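PDB 6ZXU: oxidoreductase, NAD-binding/iron-sulfur cluster-binding protein from Nitratireductor pacificus pht-3B, which is a reductive dehalogenase that carries cobalamin and two iron-sulfur clusters and probably removes halogen atoms from organohalide substrates by reduction. Local coordinates for residues 195-198 against 203-206. Sequence-based numbering, arbitrary orientation.
Sequences RGHF and QVDL
H197 receives the backbone N-H of Q203 at the edge of its imidazole. The bond from Q203 N to H197 ND1 measures 3.1 Å, is nearly straight at 170°, and enters close to the ring plane. Because ND1 is the acceptor here, the proton on this ring is expected on NE2, which is hydrogen-bonded to T238 OG1 of strand 232-239; two bonds at separate ring nitrogens thus fix the ring's rotation. V204 closes over one face, its CG2 4.1 Å from the H197 ring centroid and nearly along the ring normal, a CH-pi contact. At the ring's rim, H197 CE1 is 3.5 Å from Q203 OE1.

The extended Q203 side chain runs on to R195, crossing it at about a right angle. Q203 CD lies over one face of the guanidinium, offset toward its rim, with the amide and guanidinium planes 32° apart, and the 3.3 Å between R195 NH2 and Q203 NE2 separates two donors, so the contact is packing. R195 starts with CG opposite the backbone N (chi1 166°) and bends at chi2, a path that lets R195 NH1 donate a hydrogen bond to G196 O at 2.6 Å, in the guanidinium plane and nearly in line with the C=O bond; NH2 forms a salt bridge with D201. A leucine in place of R195 would probably leave D201 without its charged mate and Q203 without the flat group beneath its CD.

Beyond the histidine, L206 CD1 packs on F198 C at 3.6 Å, while the F198 ring turns to helix 168-190 behind the sheet. Together these contacts fold a short beta-to-alpha connection back onto edge strand 194-198 of a four-stranded antiparallel sheet, with D205 as N-cap of helix 206-212.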
ATOM      1  N   ARG A 195       0.683 -20.066 -14.806  1.00 19.03           N
ATOM      2  CA  ARG A 195       1.045 -20.732 -13.585  1.00 21.56           C
ATOM      3  C   ARG A 195       2.241 -19.997 -12.966  1.00 23.01           C
ATOM      4  O   ARG A 195       3.197 -19.618 -13.675  1.00 19.83           O
ATOM      5  CB  ARG A 195       1.429 -22.164 -13.898  1.00 26.31           C
ATOM      6  CG  ARG A 195       2.147 -22.960 -12.827  1.00 27.28           C
ATOM      7  CD  ARG A 195       1.302 -23.220 -11.646  1.00 29.89           C
ATOM      8  NE  ARG A 195       1.603 -24.471 -10.938  1.00 31.18           N
ATOM      9  CZ  ARG A 195       2.556 -24.707 -10.055  1.00 33.27           C
ATOM     10  NH1 ARG A 195       3.469 -23.820  -9.676  1.00 29.24           N
ATOM     11  NH2 ARG A 195       2.606 -25.936  -9.498  1.00 36.08           N
ATOM     12  N   GLY A 196       2.196 -19.756 -11.642  1.00 22.41           N
ATOM     13  CA  GLY A 196       3.260 -19.111 -10.925  1.00 19.85           C
ATOM     14  C   GLY A 196       4.184 -20.128 -10.325  1.00 19.76           C
ATOM     15  O   GLY A 196       3.787 -21.265 -10.041  1.00 19.69           O
ATOM     16  N   HIS A 197       5.417 -19.729 -10.165  1.00 19.30           N
ATOM     17  CA  HIS A 197       6.453 -20.586  -9.646  1.00 20.57           C
ATOM     18  C   HIS A 197       7.357 -19.827  -8.744  1.00 22.89           C
ATOM     19  O   HIS A 197       7.690 -18.647  -9.022  1.00 23.75           O
ATOM     20  CB  HIS A 197       7.314 -21.204 -10.823  1.00 22.73           C
ATOM     21  CG  HIS A 197       6.529 -21.759 -11.958  1.00 21.31           C
ATOM     22  ND1 HIS A 197       6.333 -23.111 -12.169  1.00 23.92           N
ATOM     23  CD2 HIS A 197       5.873 -21.138 -12.960  1.00 23.50           C
ATOM     24  CE1 HIS A 197       5.615 -23.292 -13.253  1.00 20.87           C
ATOM     25  NE2 HIS A 197       5.333 -22.114 -13.764  1.00 22.81           N
ATOM     26  N   PHE A 198       7.853 -20.465  -7.694  1.00 21.74           N
ATOM     27  CA  PHE A 198       8.906 -19.888  -6.897  1.00 23.12           C
ATOM     28  C   PHE A 198       9.576 -21.052  -6.211  1.00 23.74           C
ATOM     29  O   PHE A 198       9.216 -22.203  -6.453  1.00 24.66           O
ATOM     30  CB  PHE A 198       8.374 -18.846  -5.901  1.00 23.56           C
ATOM     31  CG  PHE A 198       7.727 -19.438  -4.673  1.00 23.51           C
ATOM     32  CD1 PHE A 198       6.546 -20.092  -4.802  1.00 21.67           C
ATOM     33  CD2 PHE A 198       8.322 -19.343  -3.427  1.00 22.91           C
ATOM     34  CE1 PHE A 198       5.971 -20.669  -3.693  1.00 23.69           C
ATOM     35  CE2 PHE A 198       7.730 -19.866  -2.310  1.00 23.02           C
ATOM     36  CZ  PHE A 198       6.580 -20.597  -2.464  1.00 22.66           C
ATOM     37  N   GLN A 203       7.628 -25.752 -11.231  1.00 30.27           N
ATOM     38  CA  GLN A 203       7.674 -26.771 -12.320  1.00 31.48           C
ATOM     39  C   GLN A 203       8.744 -26.499 -13.381  1.00 35.89           C
ATOM     40  O   GLN A 203       8.737 -27.141 -14.395  1.00 36.40           O
ATOM     41  CB  GLN A 203       6.314 -26.845 -13.017  1.00 31.38           C
ATOM     42  CG  GLN A 203       5.161 -27.143 -12.071  1.00 34.84           C
ATOM     43  CD  GLN A 203       3.841 -26.996 -12.767  1.00 39.67           C
ATOM     44  OE1 GLN A 203       3.680 -26.213 -13.743  1.00 37.02           O
ATOM     45  NE2 GLN A 203       2.873 -27.753 -12.299  1.00 40.84           N
ATOM     46  N   VAL A 204       9.582 -25.478 -13.182  1.00 33.10           N
ATOM     47  CA  VAL A 204      10.570 -25.049 -14.167  1.00 31.33           C
ATOM     48  C   VAL A 204      11.838 -24.712 -13.451  1.00 30.84           C
ATOM     49  O   VAL A 204      11.857 -24.603 -12.195  1.00 35.52           O
ATOM     50  CB  VAL A 204      10.109 -23.826 -14.961  1.00 31.46           C
ATOM     51  CG1 VAL A 204       8.896 -24.139 -15.783  1.00 33.93           C
ATOM     52  CG2 VAL A 204       9.834 -22.639 -14.024  1.00 33.19           C
ATOM     53  N   ASP A 205      12.912 -24.529 -14.215  1.00 33.45           N
ATOM     54  CA  ASP A 205      14.242 -24.249 -13.636  1.00 33.55           C
ATOM     55  C   ASP A 205      14.390 -22.729 -13.516  1.00 33.09           C
ATOM     56  O   ASP A 205      14.714 -22.053 -14.484  1.00 29.16           O
ATOM     57  CB  ASP A 205      15.372 -24.815 -14.512  1.00 37.40           C
ATOM     58  CG  ASP A 205      16.728 -24.777 -13.835  1.00 44.49           C
ATOM     59  OD1 ASP A 205      17.097 -23.831 -13.089  1.00 44.43           O
ATOM     60  OD2 ASP A 205      17.500 -25.713 -14.090  1.00 59.51           O
ATOM     61  N   LEU A 206      14.188 -22.228 -12.305  1.00 28.01           N
ATOM     62  CA  LEU A 206      14.134 -20.806 -12.075  1.00 25.17           C
ATOM     63  C   LEU A 206      15.457 -20.151 -12.406  1.00 21.74           C
ATOM     64  O   LEU A 206      15.472 -19.131 -13.042  1.00 23.61           O
ATOM     65  CB  LEU A 206      13.761 -20.499 -10.594  1.00 25.42           C
ATOM     66  CG  LEU A 206      12.466 -21.063 -10.012  1.00 25.85           C
ATOM     67  CD1 LEU A 206      12.417 -20.914  -8.490  1.00 29.00           C
ATOM     68  CD2 LEU A 206      11.279 -20.383 -10.666  1.00 26.14           C
TER